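Local atomic coordinates of putative outer membrane protein (LpxR) (Salmonella typhimurium, PDB entry 3FID), a protein that acts in the outer membrane as a lipid A deacylase, probably cleaving acyl chains from the lipid A part of lipopolysaccharide. Residues S6-D11 and G31-G36; N20-H25 and Y255-T260; N197-L202 and G222-E227; S271-T276 and Y285-G290. All coordinates share one frame; numbering follows the deposited sequence.

Interactions 1 and 4 pair strands within the curled, antiparallel wall of an outer-membrane beta-barrel; in 2 and 3 a helix and a loop pack against it, and the strands of all four are successive neighbours. Strand 2-9 pairs with strand 33-44 in interaction 1 and with strand 285-295 of interaction 4, which brings the first and last strands together and closes the barrel; the two centres are about 8 Å apart. Interaction 4 in turn borders interaction 2, centres about 7 Å apart, through strands 266-275 and 251-263. Interaction 3, about 15 Å from interaction 2 by centres, adds strand 215-228. Along the chain, interactions 1 and 2 alternate, interaction 3 is nested within interaction 2, and interaction 4 comes last.

Interaction 1. Residues S6-D11 and G31-G36; sequences SVANDD and GDYTAG. With ZN (zinc ion), chain G.
T34 OG1 is gripped by a zinc ion and by a water molecule, and D10 shares both partners. The water lies 2.9 Å from T34 OG1 and also touches the carbonyl oxygen of G31. T34 chelates the zinc twice: with OG1 trans to the backbone N (chi1 -166°), the hydroxyl oxygen is set near the residue's own carbonyl, so that OG1 and, at 2.3 Å, T34 O can reach one metal. D10 completes the link from across the contact, OD2 binding the zinc at 2.3 Å while OD1 faces the water, 3.0 Å from its oxygen. The ion also holds the acceptor oxygens D10 OD2 and T34 O close together. Two further ligands of the zinc come from elsewhere in the structure.

The site lies where strands 2-9 and 33-44 splay apart at one end of an antiparallel pair in the barrel wall. A8 and G36 form its hydrogen-bonded pair, A8 N to G36 O at 3.0 Å and G36 N to A8 O at 2.9 Å. On its other side, strand 33-44 has a classic beta bulge, where T34 and A35 together face I59. At the end of strand 2-9, N9 OD1 accepts from D11 N at 2.9 Å (155° at the hydrogen), an Asx turn that leads the chain past D10. The Y33 side chain runs back toward A8, its OH 3.5 Å from A8 CB and passing by the bare CA of G36. That hydroxyl is hydrogen-bonded to D58, and the ring meets Y287 edge-to-face.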
# COMPACT_ATOMS: atom_id res chain seq x y z
N SER A 6 -3.11 10.23 -1.27
CA SER A 6 -3.16 9.04 -2.11
C SER A 6 -4.48 8.29 -1.89
O SER A 6 -4.91 8.11 -0.75
CB SER A 6 -1.96 8.13 -1.87
OG SER A 6 -2.03 6.94 -2.69
N VAL A 7 -5.10 7.90 -2.99
CA VAL A 7 -6.37 7.15 -2.97
C VAL A 7 -6.11 5.77 -3.63
O VAL A 7 -5.60 5.71 -4.76
CB VAL A 7 -7.48 7.96 -3.71
CG1 VAL A 7 -8.80 7.16 -3.87
CG2 VAL A 7 -7.76 9.31 -2.99
N ALA A 8 -6.45 4.69 -2.92
CA ALA A 8 -6.37 3.33 -3.49
C ALA A 8 -7.79 2.82 -3.70
O ALA A 8 -8.67 3.10 -2.89
CB ALA A 8 -5.63 2.40 -2.58
N ASN A 9 -7.99 2.10 -4.80
CA ASN A 9 -9.29 1.52 -5.11
C ASN A 9 -9.08 0.22 -5.92
O ASN A 9 -8.21 0.15 -6.79
CB ASN A 9 -10.14 2.53 -5.90
CG ASN A 9 -11.65 2.28 -5.76
OD1 ASN A 9 -12.13 1.14 -5.61
ND2 ASN A 9 -12.42 3.36 -5.83
N ASP A 10 -9.88 -0.80 -5.60
CA ASP A 10 -9.88 -1.99 -6.44
C ASP A 10 -10.59 -1.71 -7.78
O ASP A 10 -10.30 -2.39 -8.79
CB ASP A 10 -10.46 -3.23 -5.72
CG ASP A 10 -11.90 -3.05 -5.34
OD1 ASP A 10 -12.72 -3.93 -5.65
OD2 ASP A 10 -12.26 -2.05 -4.71
N ASP A 11 -11.51 -0.73 -7.77
CA ASP A 11 -12.13 -0.23 -9.01
C ASP A 11 -11.21 0.83 -9.63
O ASP A 11 -11.06 1.94 -9.10
CB ASP A 11 -13.53 0.37 -8.71
CG ASP A 11 -14.20 1.01 -9.94
OD1 ASP A 11 -13.64 0.99 -11.06
OD2 ASP A 11 -15.31 1.55 -9.77
N GLY A 31 -11.99 -8.59 -4.36
CA GLY A 31 -12.19 -7.29 -3.77
C GLY A 31 -11.49 -7.10 -2.45
O GLY A 31 -11.88 -6.21 -1.71
N ASP A 32 -10.44 -7.89 -2.18
CA ASP A 32 -9.79 -7.94 -0.86
C ASP A 32 -9.45 -6.57 -0.25
O ASP A 32 -9.71 -6.34 0.92
CB ASP A 32 -8.50 -8.77 -0.89
CG ASP A 32 -8.71 -10.21 -1.23
OD1 ASP A 32 -9.26 -10.52 -2.31
OD2 ASP A 32 -8.26 -11.05 -0.43
N TYR A 33 -8.80 -5.71 -1.03
CA TYR A 33 -8.43 -4.37 -0.57
C TYR A 33 -9.33 -3.41 -1.31
O TYR A 33 -9.17 -3.18 -2.51
CB TYR A 33 -6.96 -4.11 -0.87
CG TYR A 33 -6.42 -2.75 -0.51
CD1 TYR A 33 -5.39 -2.17 -1.26
CD2 TYR A 33 -6.89 -2.06 0.60
CE1 TYR A 33 -4.84 -0.91 -0.92
CE2 TYR A 33 -6.34 -0.79 0.96
CZ TYR A 33 -5.33 -0.23 0.20
OH TYR A 33 -4.82 1.02 0.56
N THR A 34 -10.32 -2.89 -0.61
CA THR A 34 -11.40 -2.17 -1.28
C THR A 34 -11.19 -0.63 -1.38
O THR A 34 -11.59 -0.01 -2.37
CB THR A 34 -12.82 -2.57 -0.74
OG1 THR A 34 -13.82 -2.09 -1.65
CG2 THR A 34 -13.11 -2.03 0.65
N ALA A 35 -10.56 -0.02 -0.38
CA ALA A 35 -10.31 1.40 -0.42
C ALA A 35 -9.11 1.77 0.42
O ALA A 35 -8.87 1.19 1.47
CB ALA A 35 -11.57 2.20 0.08
N GLY A 36 -8.39 2.80 -0.01
CA GLY A 36 -7.37 3.40 0.84
C GLY A 36 -7.42 4.92 0.73
O GLY A 36 -7.71 5.46 -0.35
ZN ZN G . -13.51 -1.08 -3.04
O HOH W 1 -13.89 -4.61 -2.98

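Interaction 2. Residues N20-H25 and Y255-T260; sequences NALYGH and YRVGAT. With ZN (zinc ion), chain F; CXE (pentaethylene glycol monodecyl ether), chain L; CXE (pentaethylene glycol monodecyl ether), chain J.
L22 and V257 meet tip to tip, with L22 CD2 3.8 Å from V257 CB. Beside them the Y23 side chain crosses that of Y255 at a slant, bringing Y23 CE1 to 3.7 Å from Y255 CB, while its OH end also reaches V257 CG2. No hydrogen bond crosses the contact: the Y23 hydroxyl passes close to the backbone of Y255 but makes its hydrogen bond with L272 O on the next strand.

Detergent fills in around this first shell. One pentaethylene glycol monodecyl ether runs past both tyrosines, its C13 lying 3.8 Å above one face of the Y255 ring and in the plane of the Y23 ring at its edge. C1 of a second molecule comes within 3.7 Å of V257 CG1. Y255 CG is anti to its carbonyl carbon (chi1 -67°), which swings the ring away from helix 16-23 and toward the first detergent.

Within the helix, L22 CG sits 3.8 Å above the Y23 ring, over its centre, so the two side chains that touch the strand also brace each other. Beyond G24, H25 ND1 binds a zinc ion together with D29.

Y255 and V257 lie on the detergent-bearing, probably membrane-facing side of the barrel; R256 points away from the helix and is salt-bridged to E254. Helix 16-23 packs across strand 251-263 and strand 266-275, reaching S286 of strand 285-295 as well.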
# COMPACT_ATOMS: atom_id res chain seq x y z
N ASN A 20 -6.27 -4.81 -15.90
CA ASN A 20 -6.72 -6.15 -16.37
C ASN A 20 -5.77 -6.76 -17.38
O ASN A 20 -5.51 -7.95 -17.33
CB ASN A 20 -8.11 -6.09 -17.02
CG ASN A 20 -9.20 -5.73 -16.05
OD1 ASN A 20 -8.98 -5.71 -14.84
ND2 ASN A 20 -10.37 -5.43 -16.57
N ALA A 21 -5.25 -5.95 -18.29
CA ALA A 21 -4.28 -6.46 -19.27
C ALA A 21 -3.00 -6.89 -18.56
O ALA A 21 -2.37 -7.92 -18.91
CB ALA A 21 -3.98 -5.41 -20.32
N LEU A 22 -2.61 -6.14 -17.54
CA LEU A 22 -1.38 -6.41 -16.84
C LEU A 22 -1.44 -7.67 -15.94
O LEU A 22 -0.53 -8.48 -15.95
CB LEU A 22 -0.93 -5.17 -16.07
CG LEU A 22 0.41 -5.17 -15.31
CD1 LEU A 22 1.60 -5.58 -16.20
CD2 LEU A 22 0.62 -3.79 -14.65
N TYR A 23 -2.53 -7.83 -15.18
CA TYR A 23 -2.58 -8.86 -14.15
C TYR A 23 -3.67 -9.92 -14.39
O TYR A 23 -3.81 -10.87 -13.63
CB TYR A 23 -2.77 -8.21 -12.75
CG TYR A 23 -1.65 -7.31 -12.29
CD1 TYR A 23 -0.33 -7.78 -12.24
CD2 TYR A 23 -1.90 -6.00 -11.90
CE1 TYR A 23 0.71 -6.95 -11.81
CE2 TYR A 23 -0.86 -5.16 -11.47
CZ TYR A 23 0.45 -5.65 -11.44
OH TYR A 23 1.48 -4.79 -11.01
N GLY A 24 -4.45 -9.75 -15.45
CA GLY A 24 -5.51 -10.71 -15.76
C GLY A 24 -6.83 -10.36 -15.12
O GLY A 24 -6.89 -9.65 -14.09
N HIS A 25 -7.92 -10.84 -15.71
CA HIS A 25 -9.22 -10.37 -15.24
C HIS A 25 -9.67 -11.00 -13.90
O HIS A 25 -10.37 -10.33 -13.13
CB HIS A 25 -10.31 -10.48 -16.33
CG HIS A 25 -11.53 -9.65 -16.03
ND1 HIS A 25 -12.58 -10.11 -15.26
CD2 HIS A 25 -11.83 -8.37 -16.37
CE1 HIS A 25 -13.48 -9.15 -15.14
NE2 HIS A 25 -13.05 -8.08 -15.80
N TYR A 255 3.28 -7.14 -6.66
CA TYR A 255 3.79 -6.56 -7.90
C TYR A 255 3.32 -5.12 -8.00
O TYR A 255 2.17 -4.82 -7.67
CB TYR A 255 3.23 -7.33 -9.10
CG TYR A 255 3.75 -8.73 -9.18
CD1 TYR A 255 4.83 -9.02 -10.01
CD2 TYR A 255 3.16 -9.78 -8.44
CE1 TYR A 255 5.32 -10.31 -10.12
CE2 TYR A 255 3.65 -11.08 -8.54
CZ TYR A 255 4.74 -11.33 -9.37
OH TYR A 255 5.29 -12.59 -9.50
N ARG A 256 4.19 -4.22 -8.48
CA ARG A 256 3.83 -2.81 -8.61
C ARG A 256 4.45 -2.31 -9.91
O ARG A 256 5.64 -2.51 -10.14
CB ARG A 256 4.37 -1.94 -7.46
CG ARG A 256 3.99 -2.38 -6.05
CD ARG A 256 4.23 -1.25 -5.00
NE ARG A 256 3.15 -1.39 -4.02
CZ ARG A 256 2.12 -0.56 -3.80
NH1 ARG A 256 1.24 -0.91 -2.89
NH2 ARG A 256 1.97 0.62 -4.44
N VAL A 257 3.62 -1.71 -10.76
CA VAL A 257 4.07 -1.11 -11.98
C VAL A 257 3.46 0.29 -12.01
O VAL A 257 2.23 0.45 -11.83
CB VAL A 257 3.57 -1.94 -13.21
CG1 VAL A 257 3.79 -1.18 -14.52
CG2 VAL A 257 4.20 -3.37 -13.20
N GLY A 258 4.28 1.31 -12.24
CA GLY A 258 3.72 2.65 -12.22
C GLY A 258 4.60 3.75 -12.73
O GLY A 258 5.67 3.50 -13.27
N ALA A 259 4.14 4.98 -12.55
CA ALA A 259 4.84 6.17 -13.06
C ALA A 259 4.45 7.42 -12.27
O ALA A 259 3.36 7.50 -11.66
CB ALA A 259 4.51 6.40 -14.55
N THR A 260 5.36 8.39 -12.31
CA THR A 260 5.12 9.76 -11.84
C THR A 260 5.49 10.76 -12.94
O THR A 260 6.52 10.60 -13.61
CB THR A 260 5.96 10.06 -10.63
OG1 THR A 260 5.56 9.18 -9.58
CG2 THR A 260 5.82 11.57 -10.17
ZN ZN F . -13.24 -11.95 -14.54
C1 CXE L . 13.81 -8.59 -10.95
C2 CXE L . 13.47 -7.18 -11.38
C3 CXE L . 12.06 -6.81 -10.93
C4 CXE L . 11.08 -6.64 -12.08
C5 CXE L . 9.80 -7.42 -11.78
C6 CXE L . 8.55 -6.58 -12.03
C7 CXE L . 7.39 -7.46 -12.45
C8 CXE L . 6.14 -6.66 -12.70
C9 CXE L . 5.35 -7.25 -13.85
C10 CXE L . 3.98 -7.77 -13.44
O11 CXE L . 3.64 -8.86 -14.28
C12 CXE L . 2.40 -9.51 -13.97
C13 CXE L . 2.51 -10.47 -12.80
O14 CXE L . 3.18 -11.67 -13.19
C15 CXE L . 3.10 -12.71 -12.21
C1 CXE J . 3.56 2.23 -16.06
C2 CXE J . 2.20 2.90 -15.95
C3 CXE J . 1.46 2.72 -17.27
C4 CXE J . 0.02 3.19 -17.14
C5 CXE J . -0.68 3.11 -18.49
C6 CXE J . -2.15 3.48 -18.34
C7 CXE J . -2.79 3.85 -19.67
C8 CXE J . -4.06 4.65 -19.40
C9 CXE J . -5.10 4.44 -20.49
C10 CXE J . -6.32 5.30 -20.22
O11 CXE J . -7.00 5.50 -21.45
C12 CXE J . -8.14 6.35 -21.34
C13 CXE J . -8.94 6.20 -22.62

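Interaction 3. Residues N197-L202 and G222-E227; sequences NGFGLL and GVERRE. With CXE (pentaethylene glycol monodecyl ether), chain M; CXE (pentaethylene glycol monodecyl ether), chain L.
The F199 ring lies with one face over E224, whose CB stands 3.5 Å from the ring centroid and 17° off its normal, a CH-pi contact. At the edge of the ring, near its plane, are G222 CA and a water molecule. F199 belongs to the loop that follows helix 191-194, and this loop folds back against strand 215-228 of the beta-barrel. Its side chain slides past that of E224 in the opposite direction, and CZ comes within 3.4 Å of V223 N, so the ring covers backbone as well as side chain.

E224 CG is anti to the backbone N (chi1 177°), which carries the carboxylate back along the ring to the loop backbone, ring and carboxylate planes 42° apart. There, two waters bridge the segments. One accepts from F199 N and donates to E224 OE2 at 2.9 Å; the other donates to F199 O and, at 2.7 Å, to E224 OE1. Both oxygens of this buried carboxylate are thus tied to the loop. The loop itself is turned by a backbone hydrogen bond from L202 N to F199 O.

V223 points away from the loop toward two detergent molecules, and R225, salt-bridged to D253, has NH2 3.5 Å from C25 of one of them.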
# COMPACT_ATOMS: atom_id res chain seq x y z
N ASN A 197 11.69 3.64 -3.33
CA ASN A 197 10.66 2.65 -3.68
C ASN A 197 10.11 1.95 -2.42
O ASN A 197 10.54 2.24 -1.30
CB ASN A 197 11.22 1.60 -4.66
CG ASN A 197 11.78 2.22 -5.92
OD1 ASN A 197 11.06 2.83 -6.72
ND2 ASN A 197 13.08 2.07 -6.11
N GLY A 198 9.20 1.00 -2.60
CA GLY A 198 8.65 0.25 -1.47
C GLY A 198 7.38 -0.50 -1.84
O GLY A 198 6.68 -0.15 -2.83
N PHE A 199 7.09 -1.53 -1.03
CA PHE A 199 5.96 -2.42 -1.21
C PHE A 199 5.17 -2.53 0.11
O PHE A 199 5.72 -2.29 1.20
CB PHE A 199 6.44 -3.82 -1.54
CG PHE A 199 7.28 -3.89 -2.80
CD1 PHE A 199 6.68 -4.16 -4.04
CD2 PHE A 199 8.67 -3.68 -2.75
CE1 PHE A 199 7.45 -4.24 -5.21
CE2 PHE A 199 9.46 -3.78 -3.90
CZ PHE A 199 8.85 -4.05 -5.13
N GLY A 200 3.91 -2.92 -0.01
CA GLY A 200 3.13 -3.29 1.17
C GLY A 200 3.09 -2.14 2.15
O GLY A 200 2.78 -1.00 1.77
N LEU A 201 3.42 -2.43 3.41
CA LEU A 201 3.38 -1.38 4.45
C LEU A 201 4.57 -0.41 4.35
O LEU A 201 4.66 0.56 5.10
CB LEU A 201 3.28 -2.03 5.83
CG LEU A 201 1.96 -2.79 6.10
CD1 LEU A 201 2.06 -3.64 7.39
CD2 LEU A 201 0.75 -1.89 6.17
N LEU A 202 5.49 -0.69 3.42
CA LEU A 202 6.60 0.21 3.16
C LEU A 202 6.36 1.03 1.87
O LEU A 202 7.22 1.79 1.45
CB LEU A 202 7.94 -0.57 3.09
CG LEU A 202 8.75 -1.00 4.33
CD1 LEU A 202 9.33 0.19 5.12
CD2 LEU A 202 7.93 -1.94 5.25
N GLY A 222 8.34 -3.49 -10.11
CA GLY A 222 9.00 -4.24 -9.02
C GLY A 222 8.13 -5.37 -8.48
O GLY A 222 6.93 -5.40 -8.72
N VAL A 223 8.75 -6.28 -7.75
CA VAL A 223 8.06 -7.38 -7.07
C VAL A 223 8.78 -7.61 -5.76
O VAL A 223 10.03 -7.49 -5.68
CB VAL A 223 7.98 -8.69 -7.90
CG1 VAL A 223 9.39 -9.18 -8.39
CG2 VAL A 223 7.24 -9.79 -7.14
N GLU A 224 8.01 -7.91 -4.71
CA GLU A 224 8.56 -8.25 -3.43
C GLU A 224 7.89 -9.52 -2.92
O GLU A 224 6.68 -9.61 -2.94
CB GLU A 224 8.35 -7.12 -2.41
CG GLU A 224 8.87 -7.48 -1.01
CD GLU A 224 8.51 -6.45 0.06
OE1 GLU A 224 7.40 -6.49 0.63
OE2 GLU A 224 9.35 -5.58 0.33
N ARG A 225 8.67 -10.50 -2.50
CA ARG A 225 8.08 -11.67 -1.84
C ARG A 225 8.10 -11.49 -0.33
O ARG A 225 9.17 -11.31 0.26
CB ARG A 225 8.87 -12.93 -2.23
CG ARG A 225 8.46 -14.16 -1.37
CD ARG A 225 8.74 -15.44 -2.15
NE ARG A 225 7.93 -15.50 -3.35
CZ ARG A 225 7.97 -16.47 -4.24
NH1 ARG A 225 8.79 -17.50 -4.07
NH2 ARG A 225 7.18 -16.42 -5.31
N ARG A 226 6.96 -11.62 0.33
CA ARG A 226 7.06 -11.61 1.79
C ARG A 226 6.62 -12.87 2.49
O ARG A 226 5.73 -13.58 2.02
CB ARG A 226 6.40 -10.38 2.39
CG ARG A 226 5.00 -10.17 1.95
CD ARG A 226 4.62 -8.73 2.33
NE ARG A 226 3.18 -8.53 2.34
CZ ARG A 226 2.50 -7.82 1.44
NH1 ARG A 226 1.18 -7.67 1.58
NH2 ARG A 226 3.11 -7.25 0.41
N GLU A 227 7.32 -13.16 3.58
CA GLU A 227 7.04 -14.33 4.41
C GLU A 227 6.29 -13.82 5.61
O GLU A 227 6.83 -13.06 6.40
CB GLU A 227 8.34 -15.00 4.83
CG GLU A 227 8.15 -16.37 5.41
CD GLU A 227 7.67 -17.40 4.37
OE1 GLU A 227 7.31 -18.50 4.83
OE2 GLU A 227 7.66 -17.10 3.12
C1 CXE M . 27.44 -0.43 6.28
C2 CXE M . 26.63 -1.71 6.34
C3 CXE M . 26.23 -2.19 4.94
C4 CXE M . 24.81 -2.76 4.91
C5 CXE M . 24.59 -3.70 3.72
C6 CXE M . 23.10 -3.89 3.47
C7 CXE M . 22.78 -4.51 2.10
C8 CXE M . 21.35 -5.04 2.10
C9 CXE M . 20.75 -5.23 0.70
C10 CXE M . 20.02 -6.57 0.60
O11 CXE M . 19.36 -6.68 -0.66
C12 CXE M . 19.36 -8.02 -1.19
C13 CXE M . 17.94 -8.56 -1.40
O14 CXE M . 17.84 -9.32 -2.61
C15 CXE M . 16.50 -9.71 -2.93
C16 CXE M . 16.27 -9.77 -4.44
O17 CXE M . 15.37 -10.85 -4.74
C18 CXE M . 14.34 -10.55 -5.71
C19 CXE M . 13.41 -11.76 -5.87
O20 CXE M . 12.05 -11.41 -5.54
C21 CXE M . 11.15 -12.52 -5.50
C22 CXE M . 10.10 -12.29 -6.59
O23 CXE M . 9.07 -13.28 -6.57
C24 CXE M . 8.51 -13.48 -7.87
C25 CXE M . 8.58 -14.95 -8.20
O26 CXE M . 8.21 -15.15 -9.56
C1 CXE L . 13.81 -8.59 -10.95
C2 CXE L . 13.47 -7.18 -11.38
C3 CXE L . 12.06 -6.81 -10.93
C4 CXE L . 11.08 -6.64 -12.08
C5 CXE L . 9.80 -7.42 -11.78
C6 CXE L . 8.55 -6.58 -12.03
C7 CXE L . 7.39 -7.46 -12.45
C8 CXE L . 6.14 -6.66 -12.70
C9 CXE L . 5.35 -7.25 -13.85
C10 CXE L . 3.98 -7.77 -13.44
O11 CXE L . 3.64 -8.86 -14.28
C12 CXE L . 2.40 -9.51 -13.97
C13 CXE L . 2.51 -10.47 -12.80
O14 CXE L . 3.18 -11.67 -13.19
C15 CXE L . 3.10 -12.71 -12.21
O HOH W 2 9.22 -2.69 0.73
O HOH W 3 7.26 -4.47 2.48

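Interaction 4. Residues S271-T276 and Y285-G290; sequences SLNKVT and YSYING
N273 CB lies over one face of the Y287 ring, 3.8 Å from its centroid and 16° off the normal, a CH-pi contact between partners of a hydrogen-bonded pair. From there the N273 amide, its plane 60° from the ring, reaches on to N289, the next side chain on the same side of the hairpin: ND2 donates to N289 OD1 at 2.8 Å, and the two amides are nearly coplanar. Because S271 OG donates to N273 OD1 at 2.6 Å, on a lone pair in the carbonyl plane, both ends of the N273 amide are engaged and its orientation is fixed. N289 OD1 also accepts from R256 NH2.

Further along, V275 CB packs over the Y285 ring, 4.0 Å from its centroid, and V275 CG2 touches the edge of the Y287 ring at CE1, 3.9 Å away. Y285 and Y287 both hold CG between the backbone N and the carbonyl carbon (chi1 63°), and this leans each ring across to the other strand. The opposite face carries L272 and I288 side by side, L272 CD2 being 3.5 Å from I288 CG2.

The backbones form a regular antiparallel hairpin, with reciprocal hydrogen bonds joining S271 to N289, N273 to Y287 and V275 to Y285.

In the barrel wall, strand 266-275 also pairs with strand 251-263, and strand 285-295 with strand 2-9. Helix 16-23 covers the face of L272, K274 and S286, with helix 25-29 beside S286, while R256 lies against the face of S271, N273 and Y287.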
# COMPACT_ATOMS: atom_id res chain seq x y z
N SER A 271 -0.02 3.82 -9.67
CA SER A 271 0.62 2.52 -9.48
C SER A 271 -0.43 1.42 -9.69
O SER A 271 -1.54 1.52 -9.17
CB SER A 271 1.26 2.44 -8.07
OG SER A 271 2.04 1.25 -7.95
N LEU A 272 -0.10 0.45 -10.54
CA LEU A 272 -0.93 -0.71 -10.83
C LEU A 272 -0.40 -1.89 -10.06
O LEU A 272 0.73 -2.35 -10.32
CB LEU A 272 -0.86 -1.02 -12.34
CG LEU A 272 -1.21 0.13 -13.33
CD1 LEU A 272 -1.07 -0.35 -14.82
CD2 LEU A 272 -2.57 0.67 -13.14
N ASN A 273 -1.20 -2.42 -9.14
CA ASN A 273 -0.69 -3.33 -8.13
C ASN A 273 -1.38 -4.67 -8.11
O ASN A 273 -2.55 -4.73 -8.42
CB ASN A 273 -0.78 -2.67 -6.75
CG ASN A 273 -0.22 -1.26 -6.77
OD1 ASN A 273 0.88 -1.02 -7.27
ND2 ASN A 273 -0.98 -0.31 -6.22
N LYS A 274 -0.64 -5.73 -7.78
CA LYS A 274 -1.26 -7.03 -7.55
C LYS A 274 -0.66 -7.68 -6.31
O LYS A 274 0.56 -7.72 -6.13
CB LYS A 274 -1.08 -7.98 -8.74
CG LYS A 274 -1.90 -9.30 -8.58
CD LYS A 274 -1.65 -10.29 -9.69
CE LYS A 274 -0.51 -11.24 -9.30
NZ LYS A 274 -0.55 -12.47 -10.16
N VAL A 275 -1.53 -8.23 -5.46
CA VAL A 275 -1.06 -8.99 -4.32
C VAL A 275 -1.53 -10.45 -4.53
O VAL A 275 -2.71 -10.67 -4.83
CB VAL A 275 -1.61 -8.37 -3.00
CG1 VAL A 275 -1.27 -9.26 -1.79
CG2 VAL A 275 -1.03 -6.91 -2.79
N THR A 276 -0.62 -11.41 -4.42
CA THR A 276 -1.02 -12.82 -4.58
C THR A 276 -1.85 -13.31 -3.39
O THR A 276 -1.81 -12.73 -2.31
CB THR A 276 0.15 -13.78 -4.91
OG1 THR A 276 1.03 -13.91 -3.78
CG2 THR A 276 0.92 -13.27 -6.15
N TYR A 285 -5.34 -10.55 -6.05
CA TYR A 285 -6.20 -9.42 -6.29
C TYR A 285 -5.41 -8.21 -6.77
O TYR A 285 -4.25 -8.03 -6.41
CB TYR A 285 -7.03 -9.07 -5.05
CG TYR A 285 -6.24 -8.65 -3.83
CD1 TYR A 285 -5.82 -9.59 -2.89
CD2 TYR A 285 -5.96 -7.29 -3.57
CE1 TYR A 285 -5.13 -9.22 -1.73
CE2 TYR A 285 -5.25 -6.89 -2.40
CZ TYR A 285 -4.84 -7.87 -1.49
OH TYR A 285 -4.15 -7.56 -0.32
N SER A 286 -6.04 -7.41 -7.61
CA SER A 286 -5.40 -6.21 -8.20
C SER A 286 -6.13 -4.92 -7.80
O SER A 286 -7.36 -4.89 -7.58
CB SER A 286 -5.34 -6.31 -9.73
OG SER A 286 -6.65 -6.44 -10.28
N TYR A 287 -5.36 -3.84 -7.74
CA TYR A 287 -5.92 -2.54 -7.40
C TYR A 287 -4.96 -1.47 -7.89
O TYR A 287 -3.82 -1.78 -8.32
CB TYR A 287 -6.12 -2.42 -5.87
CG TYR A 287 -4.84 -2.50 -5.04
CD1 TYR A 287 -4.29 -3.72 -4.67
CD2 TYR A 287 -4.21 -1.34 -4.62
CE1 TYR A 287 -3.11 -3.76 -3.88
CE2 TYR A 287 -3.03 -1.36 -3.86
CZ TYR A 287 -2.50 -2.56 -3.50
OH TYR A 287 -1.36 -2.50 -2.74
N ILE A 288 -5.40 -0.23 -7.82
CA ILE A 288 -4.51 0.88 -8.15
C ILE A 288 -4.40 1.84 -6.99
O ILE A 288 -5.23 1.84 -6.09
CB ILE A 288 -4.99 1.69 -9.37
CG1 ILE A 288 -6.36 2.35 -9.09
CG2 ILE A 288 -5.03 0.80 -10.63
CD1 ILE A 288 -6.71 3.48 -10.03
N ASN A 289 -3.35 2.64 -7.02
CA ASN A 289 -3.37 3.88 -6.25
C ASN A 289 -3.02 5.05 -7.18
O ASN A 289 -2.24 4.88 -8.13
CB ASN A 289 -2.53 3.79 -4.95
CG ASN A 289 -1.05 3.49 -5.18
OD1 ASN A 289 -0.64 2.33 -5.28
ND2 ASN A 289 -0.22 4.54 -5.21
N GLY A 290 -3.67 6.19 -6.94
CA GLY A 290 -3.38 7.42 -7.67
C GLY A 290 -3.02 8.48 -6.64
O GLY A 290 -3.69 8.60 -5.59